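Local coordinates for uncharacterized protein Q7W7N7_BORPA (Bordetella parapertussis 12822, PDB 3CPK), which is of unknown function, being an uncharacterised member of the DUF498/Xcc1710-like family with no established activity, at residues A42-Q47 with A54-Q59; R128-L133 with V140-L145; T15-G20 with D122-A127; E106-L111 with V116-M121; I22-V27 with I33-E38. All coordinates share one frame; numbering follows the deposited sequence.

Interaction 1: residues A42-Q47 with A54-Q59; sequences ASWPVQ and ASLLQQ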
# COMPACT_ATOMS: atom_id res chain seq x y z
N ALA A 42 -1.77 -4.26 8.57
CA ALA A 42 -3.19 -4.58 8.61
C ALA A 42 -3.71 -5.28 7.36
O ALA A 42 -3.14 -5.15 6.28
CB ALA A 42 -3.99 -3.31 8.85
N SER A 43 -4.80 -6.03 7.53
CA SER A 43 -5.45 -6.70 6.41
C SER A 43 -6.34 -5.68 5.76
O SER A 43 -7.03 -4.87 6.37
CB SER A 43 -6.26 -7.91 6.89
OG SER A 43 -7.18 -7.54 7.90
N TRP A 44 -6.38 -5.77 4.42
CA TRP A 44 -7.14 -4.83 3.66
C TRP A 44 -8.18 -5.63 2.89
O TRP A 44 -7.82 -6.43 2.03
CB TRP A 44 -6.15 -4.11 2.76
CG TRP A 44 -6.66 -2.92 2.07
CD1 TRP A 44 -7.43 -1.93 2.60
CD2 TRP A 44 -6.41 -2.56 0.71
NE1 TRP A 44 -7.69 -0.97 1.64
CE2 TRP A 44 -7.08 -1.34 0.47
CE3 TRP A 44 -5.70 -3.16 -0.34
CZ2 TRP A 44 -7.05 -0.70 -0.77
CZ3 TRP A 44 -5.66 -2.52 -1.58
CH2 TRP A 44 -6.34 -1.31 -1.78
N PRO A 45 -9.48 -5.41 3.18
CA PRO A 45 -10.64 -6.07 2.55
C PRO A 45 -10.82 -5.90 1.05
O PRO A 45 -11.80 -5.31 0.60
CB PRO A 45 -11.84 -5.49 3.32
CG PRO A 45 -11.25 -4.93 4.57
CD PRO A 45 -9.95 -4.36 4.10
N VAL A 46 -9.89 -6.44 0.27
CA VAL A 46 -9.94 -6.31 -1.18
C VAL A 46 -9.33 -7.50 -1.78
O VAL A 46 -8.55 -8.27 -1.12
CB VAL A 46 -9.24 -5.05 -1.69
CG1 VAL A 46 -9.37 -4.92 -3.21
CG2 VAL A 46 -9.82 -3.83 -1.02
N GLN A 47 -9.79 -7.73 -2.99
CA GLN A 47 -9.45 -8.90 -3.71
C GLN A 47 -9.26 -8.76 -5.20
O GLN A 47 -8.62 -9.59 -5.85
CB GLN A 47 -10.52 -9.92 -3.34
CG GLN A 47 -10.19 -11.35 -3.66
CD GLN A 47 -11.05 -12.33 -2.89
OE1 GLN A 47 -11.95 -11.95 -2.15
NE2 GLN A 47 -10.75 -13.63 -3.05
N ALA A 54 -12.73 4.45 -3.01
CA ALA A 54 -12.16 5.57 -2.27
C ALA A 54 -12.30 5.31 -0.78
O ALA A 54 -11.44 5.69 0.01
CB ALA A 54 -12.86 6.86 -2.64
N SER A 55 -13.41 4.68 -0.41
CA SER A 55 -13.67 4.36 0.99
C SER A 55 -12.61 3.41 1.51
O SER A 55 -12.16 3.50 2.65
CB SER A 55 -15.06 3.73 1.12
OG SER A 55 -15.40 3.52 2.47
N LEU A 56 -12.20 2.48 0.65
CA LEU A 56 -11.18 1.51 1.00
C LEU A 56 -9.79 2.14 1.00
O LEU A 56 -8.96 1.84 1.85
CB LEU A 56 -11.23 0.34 0.02
CG LEU A 56 -12.19 -0.77 0.42
CD1 LEU A 56 -12.35 -1.75 -0.72
CD2 LEU A 56 -11.65 -1.47 1.66
N LEU A 57 -9.55 3.02 0.03
CA LEU A 57 -8.27 3.70 -0.09
C LEU A 57 -7.99 4.59 1.11
O LEU A 57 -6.86 4.70 1.56
CB LEU A 57 -8.25 4.53 -1.37
CG LEU A 57 -7.47 4.03 -2.59
CD1 LEU A 57 -7.08 2.55 -2.45
CD2 LEU A 57 -8.32 4.27 -3.82
N GLN A 58 -9.04 5.22 1.61
CA GLN A 58 -8.91 6.11 2.76
C GLN A 58 -8.70 5.37 4.06
O GLN A 58 -8.04 5.86 4.97
CB GLN A 58 -10.12 7.02 2.85
CG GLN A 58 -10.09 8.12 1.79
CD GLN A 58 -11.46 8.65 1.45
OE1 GLN A 58 -11.82 8.75 0.28
NE2 GLN A 58 -12.24 8.99 2.48
N GLN A 59 -9.25 4.17 4.18
CA GLN A 59 -9.06 3.41 5.40
C GLN A 59 -7.61 2.90 5.43
O GLN A 59 -7.00 2.82 6.49
CB GLN A 59 -10.07 2.26 5.45
CG GLN A 59 -9.51 0.88 5.70
CD GLN A 59 -10.61 -0.15 5.83
OE1 GLN A 59 -11.75 0.11 5.44
NE2 GLN A 59 -10.28 -1.32 6.37
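W44 is the first residue of A42-Q47 to meet the helix, and it does so with the far side of its indole. With CG anti to the backbone N (chi1 -169°), the ring swings over to the helix and W44 NE1 donates to L56 O at 3.1 Å. The bond is nearly straight, 166° at the hydrogen. The oxygen lies close to the indole plane, yet the donor stands well above the plane of the carbonyl, so the bond does not follow a lone pair. Further round the same ring edge, W44 CZ2 touches L57 CD1 at 3.7 Å; the L57 side chain sets out away from the loop and bends back.

P45 comes next, at the centre of an inverse gamma turn closed by V46 N bonding to W44 O at 2.7 Å. P45 CD packs against L56 CD2 and, at 3.8 Å, against Q59 NE2, whose extended chain meets the proline from the opposite direction.

The tight turn folds V46 back over the residue two before it: V46 CG2 sits above the centre of the W44 ring, 3.9 Å from its plane. V46 CG2 also presses on L56 CD1 at 3.3 Å, so L56 is held by tryptophan, proline and valine together.

Beyond the contact, L57 continues onto L92 and V94 of the sheet, while V46 also touches I52 and L145. Leaving an edge strand through a gamma turn and turning the edge of a tryptophan to a covering helix joins the margin of the mixed sheet to its helical layer, as suits a layered alpha/beta fold.

Interaction 2: residues R128-L133 with V140-L145; sequences RTYNIL and VVVALL
Y130 points from its helix straight at the strand, and one edge of its side chain, CB through CE1, runs along two valines. Y130 CB starts 4.1 Å from V142 CB. Y130 CG comes next, 3.9 Å from V142 CG1, and Y130 CD1 is nearer still to V142 CG1, at 3.5 Å. At Y130 CE1 the partner changes: V140 CG1 lies 4.0 Å away from it. Both methyls meet the ring at a slant. In each valine CG1 occupies the slot between backbone N and carbonyl carbon (chi1 65° in V140, 66° in V142), which turns it to the tyrosine. The tip, OH, meets neither valine and is hydrogen-bonded to N12 O, so the hydroxyl of this buried residue has its partner outside the two segments.

Helix 128-133 and strand 140-144 run almost antiparallel, their axes 8.8 Å apart at closest approach. They form the second half of a beta-alpha-beta crossover: strand 117-121 leads into helix 123-135, which returns the chain to strand 140-144, parallel to the first with strand 91-95 between them.

One helical turn after Y130, L133 takes the other branch of V140: L133 CD1 meets V140 CG2 at 3.8 Å, with the two side chains at about a right angle. Y130, L133 and both valines also touch L93 in the neighbouring strand, and F35 stacks edge-to-face with the Y130 ring.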
# COMPACT_ATOMS: atom_id res chain seq x y z
N ARG A 128 8.26 -2.58 -3.67
CA ARG A 128 9.61 -2.08 -3.88
C ARG A 128 9.65 -0.55 -3.80
O ARG A 128 10.61 0.03 -3.30
CB ARG A 128 10.07 -2.57 -5.24
CG ARG A 128 11.32 -1.96 -5.79
CD ARG A 128 11.41 -2.36 -7.25
NE ARG A 128 11.05 -3.77 -7.40
CZ ARG A 128 10.25 -4.25 -8.34
NH1 ARG A 128 9.71 -3.45 -9.25
NH2 ARG A 128 9.98 -5.56 -8.37
N THR A 129 8.61 0.11 -4.29
CA THR A 129 8.59 1.56 -4.22
C THR A 129 8.36 2.00 -2.77
O THR A 129 8.79 3.08 -2.35
CB THR A 129 7.50 2.17 -5.13
OG1 THR A 129 7.76 1.82 -6.50
CG2 THR A 129 7.51 3.67 -5.03
N TYR A 130 7.69 1.15 -2.00
CA TYR A 130 7.43 1.44 -0.60
C TYR A 130 8.72 1.41 0.20
O TYR A 130 8.98 2.30 1.01
CB TYR A 130 6.46 0.41 -0.00
CG TYR A 130 6.50 0.39 1.51
CD1 TYR A 130 5.71 1.25 2.26
CD2 TYR A 130 7.41 -0.43 2.18
CE1 TYR A 130 5.83 1.29 3.66
CE2 TYR A 130 7.53 -0.39 3.55
CZ TYR A 130 6.75 0.48 4.29
OH TYR A 130 6.90 0.54 5.65
N ASN A 131 9.52 0.36 -0.00
CA ASN A 131 10.79 0.23 0.70
C ASN A 131 11.63 1.48 0.48
O ASN A 131 12.25 2.00 1.41
CB ASN A 131 11.57 -0.99 0.21
CG ASN A 131 11.11 -2.31 0.84
OD1 ASN A 131 11.51 -3.39 0.40
ND2 ASN A 131 10.27 -2.22 1.88
N ILE A 132 11.65 1.96 -0.76
CA ILE A 132 12.43 3.14 -1.10
C ILE A 132 11.93 4.41 -0.44
O ILE A 132 12.68 5.10 0.23
CB ILE A 132 12.52 3.33 -2.63
CG1 ILE A 132 13.34 2.19 -3.23
CG2 ILE A 132 13.17 4.67 -2.97
CD1 ILE A 132 13.36 2.17 -4.74
N LEU A 133 10.65 4.72 -0.62
CA LEU A 133 10.09 5.92 -0.01
C LEU A 133 10.27 5.87 1.50
O LEU A 133 10.41 6.89 2.17
CB LEU A 133 8.61 6.05 -0.33
CG LEU A 133 8.25 6.26 -1.80
CD1 LEU A 133 6.79 6.67 -1.89
CD2 LEU A 133 9.13 7.34 -2.39
N VAL A 140 4.91 7.51 4.07
CA VAL A 140 4.25 6.67 3.09
C VAL A 140 3.41 5.50 3.62
O VAL A 140 3.77 4.88 4.61
CB VAL A 140 5.32 6.10 2.13
CG1 VAL A 140 6.25 5.17 2.92
CG2 VAL A 140 4.67 5.37 0.96
N VAL A 141 2.30 5.22 2.94
CA VAL A 141 1.45 4.07 3.30
C VAL A 141 1.37 3.25 2.02
O VAL A 141 1.43 3.80 0.92
CB VAL A 141 -0.01 4.46 3.67
CG1 VAL A 141 -0.80 3.19 3.96
CG2 VAL A 141 -0.05 5.36 4.87
N VAL A 142 1.24 1.94 2.15
CA VAL A 142 1.11 1.10 0.98
C VAL A 142 -0.01 0.07 1.17
O VAL A 142 -0.19 -0.49 2.24
CB VAL A 142 2.43 0.36 0.65
CG1 VAL A 142 2.77 -0.65 1.75
CG2 VAL A 142 2.31 -0.34 -0.70
N ALA A 143 -0.77 -0.12 0.10
CA ALA A 143 -1.87 -1.07 0.04
C ALA A 143 -1.50 -2.01 -1.11
O ALA A 143 -1.22 -1.54 -2.21
CB ALA A 143 -3.17 -0.35 -0.26
N LEU A 144 -1.52 -3.32 -0.85
CA LEU A 144 -1.13 -4.32 -1.85
C LEU A 144 -2.06 -5.52 -1.99
O LEU A 144 -2.43 -6.16 -1.00
CB LEU A 144 0.25 -4.88 -1.51
CG LEU A 144 1.40 -3.94 -1.16
CD1 LEU A 144 2.33 -4.67 -0.18
CD2 LEU A 144 2.15 -3.51 -2.41
N LEU A 145 -2.41 -5.83 -3.24
CA LEU A 145 -3.23 -6.99 -3.59
C LEU A 145 -2.16 -7.96 -4.08
O LEU A 145 -1.46 -7.66 -5.04
CB LEU A 145 -4.19 -6.65 -4.73
CG LEU A 145 -5.24 -5.55 -4.50
CD1 LEU A 145 -5.66 -4.97 -5.85
CD2 LEU A 145 -6.44 -6.11 -3.74

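Interaction 3: residues T15-G20 with D122-A127; sequences TAYGDG and DTQAAA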
# COMPACT_ATOMS: atom_id res chain seq x y z
N THR A 15 10.13 -7.62 2.87
CA THR A 15 11.28 -8.52 2.87
C THR A 15 11.56 -9.27 1.56
O THR A 15 12.71 -9.40 1.14
CB THR A 15 11.14 -9.54 4.01
OG1 THR A 15 11.26 -8.87 5.26
CG2 THR A 15 12.21 -10.60 3.92
N ALA A 16 10.51 -9.79 0.94
CA ALA A 16 10.64 -10.52 -0.30
C ALA A 16 9.31 -10.40 -1.02
O ALA A 16 8.31 -10.00 -0.42
CB ALA A 16 10.97 -11.99 -0.03
N TYR A 17 9.31 -10.74 -2.29
CA TYR A 17 8.10 -10.67 -3.11
C TYR A 17 8.06 -12.00 -3.81
O TYR A 17 9.09 -12.55 -4.18
CB TYR A 17 8.22 -9.55 -4.15
CG TYR A 17 9.26 -8.50 -3.83
CD1 TYR A 17 10.60 -8.85 -3.65
CD2 TYR A 17 8.90 -7.17 -3.66
CE1 TYR A 17 11.56 -7.90 -3.31
CE2 TYR A 17 9.86 -6.20 -3.32
CZ TYR A 17 11.18 -6.58 -3.14
OH TYR A 17 12.12 -5.66 -2.77
N GLY A 18 6.87 -12.54 -4.00
CA GLY A 18 6.79 -13.81 -4.68
C GLY A 18 5.55 -13.92 -5.52
O GLY A 18 4.66 -13.08 -5.46
N ASP A 19 5.51 -14.96 -6.33
CA ASP A 19 4.36 -15.21 -7.17
C ASP A 19 3.25 -15.61 -6.20
O ASP A 19 3.25 -16.72 -5.67
CB ASP A 19 4.65 -16.34 -8.15
CG ASP A 19 3.50 -16.58 -9.12
OD1 ASP A 19 2.44 -15.93 -8.96
OD2 ASP A 19 3.67 -17.41 -10.03
N GLY A 20 2.33 -14.69 -5.95
CA GLY A 20 1.24 -14.98 -5.05
C GLY A 20 1.45 -14.51 -3.62
O GLY A 20 0.62 -14.80 -2.75
N ASP A 122 1.63 -2.27 -10.44
CA ASP A 122 1.60 -3.68 -10.13
C ASP A 122 2.19 -3.83 -8.73
O ASP A 122 3.02 -3.02 -8.31
CB ASP A 122 2.42 -4.48 -11.15
CG ASP A 122 3.85 -4.03 -11.23
OD1 ASP A 122 4.10 -2.94 -11.79
OD2 ASP A 122 4.73 -4.76 -10.72
N THR A 123 1.77 -4.87 -8.03
CA THR A 123 2.20 -5.13 -6.67
C THR A 123 3.69 -5.27 -6.37
O THR A 123 4.15 -4.72 -5.36
CB THR A 123 1.45 -6.35 -6.11
OG1 THR A 123 0.07 -6.01 -5.97
CG2 THR A 123 1.99 -6.76 -4.76
N GLN A 124 4.46 -5.98 -7.20
CA GLN A 124 5.89 -6.11 -6.89
C GLN A 124 6.59 -4.74 -6.91
O GLN A 124 7.55 -4.51 -6.19
CB GLN A 124 6.60 -7.06 -7.87
CG GLN A 124 5.84 -8.36 -8.22
CD GLN A 124 5.52 -9.25 -7.02
OE1 GLN A 124 6.41 -9.70 -6.30
NE2 GLN A 124 4.23 -9.53 -6.82
N ALA A 125 6.08 -3.82 -7.73
CA ALA A 125 6.65 -2.48 -7.82
C ALA A 125 6.19 -1.62 -6.64
O ALA A 125 6.98 -0.86 -6.08
CB ALA A 125 6.25 -1.82 -9.14
N ALA A 126 4.93 -1.75 -6.27
CA ALA A 126 4.39 -1.00 -5.14
C ALA A 126 5.24 -1.31 -3.90
O ALA A 126 5.71 -0.41 -3.21
CB ALA A 126 2.94 -1.39 -4.90
N ALA A 127 5.44 -2.60 -3.65
CA ALA A 127 6.22 -3.08 -2.52
C ALA A 127 7.63 -2.51 -2.51
O ALA A 127 8.13 -2.02 -1.50
CB ALA A 127 6.27 -4.61 -2.55
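Oddly for an amide beside a strand, the side chain of Q124 comes up to Y17 and G18 with no hydrogen bond to either in the model. Q124 OE1 stays 3.7 Å from G18 N, and Q124 NE2 is 3.8 Å from G18 O, but OE1 is also modelled too near Y17 CB, so the exact setting of this amide, and with it both distances, is doubtful. The chain folds to get there: CG is anti to the carbonyl carbon, and a bend at chi2 (-59°) turns the amide out to the strand. It slides past Y17 in the opposite direction, ring and amide planes 64° apart.

The firmer part of the contact is apolar. A127, one turn further along the helix, puts its CB at the edge of the tyrosine ring, near its plane, with A127 CB 3.8 Å from Y17 CD2 and 4.0 Å from Y17 CE2. R128 and N131 of the same helix also touch the Y17 side chain.

Strand 15-18 and helix 123-127 are almost antiparallel, with axes 9.2 Å apart. The helix starts just after D122, its N-cap, where D122 OD2 receives a weak bond from A125 N at 3.4 Å; D122 O is used as well, by A126 N. On the strand side, T15 and A16 both face E23 in a classic beta bulge, just before Y17.

The contact thus sets the outer strand of the small antiparallel sheet beside the first turns of the helix. With no hydrogen bond across it, the two are joined here by van der Waals contact alone, with the tyrosine edge on the alanine methyl its clearest part.

Interaction 4: residues E106-L111 with V116-M121; sequences EQVRPL and VGVEAM
The second half of a beta-alpha-beta unit, strand 91-95, helix 105-112 and strand 117-121, is closed here by V108 and L111 of the helix meeting V116 and V118. V118 meets both V108 and L111. Its CG1 nearly eclipses the backbone N (chi1 2° in the model), a setting that presents both methyls to the helix: V118 CG2 meets V108 CG2 at 3.5 Å, while V118 CG1 lies 3.6 Å from V108 CG1. V118 CG1 also receives L111 CD1 at 3.7 Å, the leucine arriving at about a right angle.

Nearer the turn, backbone takes over. V116 N donates to L111 O at 2.9 Å with 154° at the hydrogen, from a position 41° above the carbonyl plane. V116 CB sits 3.5 Å from L111 O, and the CB atoms of L111 and V116 are 4.1 Å apart. The bond ties the last turns of the helix to the start of the strand across a short connection. The helix itself is kinked at P110, where the N atoms of P110 and L111 have no partner in the preceding turn.

L111 also reaches L92 in the adjacent strand 91-95 and L57 of the neighbouring helix, while L103 covers V108 and V118. Aliphatic branches from a helix meshing with the strand that follows it are what one expects of a beta-alpha-beta crossover, here on an outermost strand of the mixed sheet.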
# COMPACT_ATOMS: atom_id res chain seq x y z
N GLU A 106 -13.21 9.14 -8.87
CA GLU A 106 -14.08 8.86 -7.73
C GLU A 106 -13.39 7.96 -6.69
O GLU A 106 -13.92 7.73 -5.61
CB GLU A 106 -15.37 8.21 -8.19
N GLN A 107 -12.21 7.44 -7.04
CA GLN A 107 -11.46 6.57 -6.14
C GLN A 107 -10.46 7.42 -5.38
O GLN A 107 -10.35 7.37 -4.16
CB GLN A 107 -10.62 5.57 -6.94
CG GLN A 107 -11.26 4.99 -8.17
CD GLN A 107 -11.63 3.55 -7.98
OE1 GLN A 107 -12.37 3.21 -7.06
NE2 GLN A 107 -11.12 2.68 -8.85
N VAL A 108 -9.74 8.18 -6.18
CA VAL A 108 -8.65 9.03 -5.76
C VAL A 108 -8.90 10.49 -5.35
O VAL A 108 -8.04 11.08 -4.71
CB VAL A 108 -7.56 8.96 -6.86
CG1 VAL A 108 -6.54 10.09 -6.72
CG2 VAL A 108 -6.87 7.61 -6.79
N ARG A 109 -10.04 11.07 -5.67
CA ARG A 109 -10.24 12.47 -5.27
C ARG A 109 -10.30 12.77 -3.77
O ARG A 109 -9.59 13.66 -3.29
CB ARG A 109 -11.46 13.07 -5.96
CG ARG A 109 -11.07 13.75 -7.24
CD ARG A 109 -12.26 14.24 -8.00
NE ARG A 109 -11.84 14.77 -9.28
CZ ARG A 109 -12.69 15.08 -10.26
NH1 ARG A 109 -13.99 14.90 -10.09
NH2 ARG A 109 -12.23 15.57 -11.41
N PRO A 110 -11.14 12.05 -3.01
CA PRO A 110 -11.19 12.34 -1.58
C PRO A 110 -9.78 12.52 -0.99
O PRO A 110 -9.51 13.49 -0.28
CB PRO A 110 -11.90 11.12 -1.02
CG PRO A 110 -12.86 10.78 -2.11
CD PRO A 110 -12.00 10.91 -3.35
N LEU A 111 -8.89 11.59 -1.31
CA LEU A 111 -7.53 11.64 -0.82
C LEU A 111 -6.79 12.91 -1.23
O LEU A 111 -6.12 13.53 -0.40
CB LEU A 111 -6.75 10.42 -1.31
CG LEU A 111 -7.06 9.13 -0.56
CD1 LEU A 111 -6.21 8.00 -1.10
CD2 LEU A 111 -6.79 9.35 0.91
N VAL A 116 -3.25 14.14 -0.17
CA VAL A 116 -2.59 12.84 -0.24
C VAL A 116 -2.57 12.40 -1.69
O VAL A 116 -3.61 12.32 -2.34
CB VAL A 116 -3.32 11.74 0.56
CG1 VAL A 116 -2.56 10.43 0.43
CG2 VAL A 116 -3.46 12.15 2.02
N GLY A 117 -1.38 12.11 -2.20
CA GLY A 117 -1.25 11.68 -3.58
C GLY A 117 -1.17 10.17 -3.65
O GLY A 117 -0.47 9.55 -2.85
N VAL A 118 -1.89 9.57 -4.59
CA VAL A 118 -1.88 8.12 -4.72
C VAL A 118 -1.30 7.63 -6.04
O VAL A 118 -1.42 8.27 -7.07
CB VAL A 118 -3.31 7.52 -4.50
CG1 VAL A 118 -4.30 8.63 -4.26
CG2 VAL A 118 -3.73 6.66 -5.67
N GLU A 119 -0.67 6.47 -5.98
CA GLU A 119 -0.05 5.88 -7.15
C GLU A 119 -0.34 4.39 -7.21
O GLU A 119 0.02 3.65 -6.30
CB GLU A 119 1.46 6.10 -7.07
CG GLU A 119 1.84 7.54 -6.79
CD GLU A 119 3.33 7.76 -6.80
OE1 GLU A 119 4.04 7.03 -7.53
OE2 GLU A 119 3.80 8.68 -6.09
N ALA A 120 -1.00 3.96 -8.28
CA ALA A 120 -1.32 2.56 -8.46
C ALA A 120 -0.29 1.96 -9.40
O ALA A 120 0.17 2.63 -10.31
CB ALA A 120 -2.70 2.41 -9.04
N MSE A 121 0.11 0.73 -9.15
CA MSE A 121 1.09 0.06 -10.00
C MSE A 121 1.01 -1.40 -9.64
O MSE A 121 0.38 -1.76 -8.64
CB MSE A 121 2.50 0.60 -9.73
CG MSE A 121 2.91 0.60 -8.26
SE MSE A 121 4.59 1.51 -7.91
CE MSE A 121 3.90 3.34 -7.87

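Interaction 5: residues I22-V27 with I33-E38; sequences IEVNQV and IAFAPE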
# COMPACT_ATOMS: atom_id res chain seq x y z
N ILE A 22 3.59 -11.45 -0.76
CA ILE A 22 4.49 -10.38 -0.41
C ILE A 22 4.98 -10.82 0.96
O ILE A 22 4.20 -11.32 1.77
CB ILE A 22 3.77 -9.02 -0.29
CG1 ILE A 22 3.22 -8.61 -1.65
CG2 ILE A 22 4.74 -7.96 0.22
CD1 ILE A 22 4.28 -8.54 -2.75
N GLU A 23 6.27 -10.69 1.20
CA GLU A 23 6.82 -11.05 2.49
C GLU A 23 7.13 -9.74 3.19
O GLU A 23 7.90 -8.91 2.69
CB GLU A 23 8.08 -11.88 2.32
CG GLU A 23 8.66 -12.39 3.63
CD GLU A 23 9.87 -13.28 3.44
OE1 GLU A 23 11.00 -12.83 3.73
OE2 GLU A 23 9.70 -14.44 2.99
N VAL A 24 6.52 -9.53 4.35
CA VAL A 24 6.78 -8.32 5.10
C VAL A 24 7.37 -8.72 6.44
O VAL A 24 6.84 -9.58 7.14
CB VAL A 24 5.47 -7.53 5.31
CG1 VAL A 24 5.78 -6.17 5.93
CG2 VAL A 24 4.77 -7.36 3.98
N ASN A 25 8.50 -8.10 6.79
CA ASN A 25 9.18 -8.38 8.05
C ASN A 25 9.43 -9.88 8.18
O ASN A 25 9.36 -10.45 9.27
CB ASN A 25 8.32 -7.86 9.22
CG ASN A 25 8.01 -6.36 9.11
OD1 ASN A 25 7.04 -5.87 9.67
ND2 ASN A 25 8.85 -5.63 8.38
N GLN A 26 9.70 -10.52 7.04
CA GLN A 26 9.98 -11.95 6.97
C GLN A 26 8.77 -12.87 7.22
O GLN A 26 8.92 -14.02 7.63
CB GLN A 26 11.12 -12.30 7.93
CG GLN A 26 12.46 -11.76 7.44
CD GLN A 26 13.63 -12.09 8.35
OE1 GLN A 26 13.63 -13.12 9.03
NE2 GLN A 26 14.63 -11.23 8.35
N VAL A 27 7.58 -12.34 6.98
CA VAL A 27 6.36 -13.09 7.13
C VAL A 27 5.56 -12.95 5.83
O VAL A 27 5.35 -11.84 5.34
CB VAL A 27 5.53 -12.57 8.32
CG1 VAL A 27 4.27 -13.40 8.49
CG2 VAL A 27 6.38 -12.61 9.57
N ILE A 33 -3.05 -6.52 2.04
CA ILE A 33 -2.65 -5.86 3.27
C ILE A 33 -2.38 -4.37 3.03
O ILE A 33 -2.32 -3.90 1.90
CB ILE A 33 -1.37 -6.51 3.86
CG1 ILE A 33 -0.25 -6.48 2.82
CG2 ILE A 33 -1.66 -7.94 4.29
CD1 ILE A 33 1.06 -7.07 3.30
N ALA A 34 -2.24 -3.64 4.12
CA ALA A 34 -1.96 -2.21 4.06
C ALA A 34 -1.13 -1.91 5.30
O ALA A 34 -1.26 -2.58 6.32
CB ALA A 34 -3.26 -1.41 4.07
N PHE A 35 -0.24 -0.93 5.20
CA PHE A 35 0.59 -0.59 6.34
C PHE A 35 1.47 0.60 6.06
O PHE A 35 1.71 0.97 4.91
CB PHE A 35 1.45 -1.80 6.76
CG PHE A 35 2.40 -2.29 5.69
CD1 PHE A 35 3.70 -1.79 5.61
CD2 PHE A 35 1.98 -3.23 4.74
CE1 PHE A 35 4.57 -2.22 4.62
CE2 PHE A 35 2.84 -3.67 3.74
CZ PHE A 35 4.15 -3.16 3.67
N ALA A 36 1.93 1.19 7.15
CA ALA A 36 2.81 2.34 7.13
C ALA A 36 4.13 1.84 7.70
O ALA A 36 4.23 0.67 8.08
CB ALA A 36 2.24 3.44 8.00
N PRO A 37 5.15 2.69 7.75
CA PRO A 37 6.44 2.26 8.30
C PRO A 37 6.28 1.83 9.75
O PRO A 37 6.84 0.82 10.20
CB PRO A 37 7.31 3.50 8.15
CG PRO A 37 6.77 4.10 6.89
CD PRO A 37 5.28 4.01 7.10
N GLU A 38 5.49 2.61 10.48
CA GLU A 38 5.22 2.33 11.87
C GLU A 38 3.82 1.73 11.97
O GLU A 38 2.99 1.96 11.10
CB GLU A 38 5.31 3.62 12.68
CG GLU A 38 6.69 4.27 12.59
CD GLU A 38 6.86 5.41 13.58
OE1 GLU A 38 6.53 5.21 14.77
OE2 GLU A 38 7.34 6.49 13.17
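V24 faces I33 and F35 with both methyls, and its rotamer shares them out. V24 CG1 is anti to the backbone N (chi1 -172°) and hangs over one face of the F35 ring, 4.1 Å above the plane and displaced toward the rim, nearest to F35 CZ. The other methyl, anti to the carbonyl carbon, turns to I33: V24 CG2 meets I33 CD1 at 3.8 Å and still brushes F35 CE2 at 4.2 Å.

The partners share a chi1 setting. I33 CG1 and F35 CG both stand between backbone N and carbonyl carbon (chi1 56° and 61°), the crowded position for a branch. From there I33 runs out extended to CD1, sliding past V24 in the opposite direction, while F35 comes from the opposite direction and turns a face to the valine. I22 starts toward this group, but its end leads off to L144 and T123.

V24 also opens a type I' turn: V24 N bonds to V27 O at 2.8 Å, and V27 N returns the bond to V24 O at 2.9 Å. Between I22-V27 and I33-E38 there is no hydrogen bond, and the contact is wholly apolar. Around F35, V142 and L144 of strand 140-144 touch the side chain, and V14 does as well.

A beta hairpin with a two-residue type I' turn thus lays its inward valine on strand 33-35, the packing of a small antiparallel sheet against a larger mixed one.

How the interactions relate
From the N terminus, strand 14-18 opens interaction 3, which closes only at helix 123-135 and so encloses interactions 5, 1 and 4. Those three follow in series without crossing: interaction 5 joins the small antiparallel sheet to the mixed one, interaction 1 ties the edge of the mixed sheet to helix 54-61, and interaction 4 closes the crossover through helix 105-112. Interaction 2 comes last, after interaction 3 has closed, and shares helix 123-135 with it. Strand 140-144 bonds to strand 33-35, linking interactions 2 and 5, and A42 with A34 links 1 and 5. Helices 54-61 and 105-112 pack together on one face of the mixed sheet; helix 123-135 covers the other.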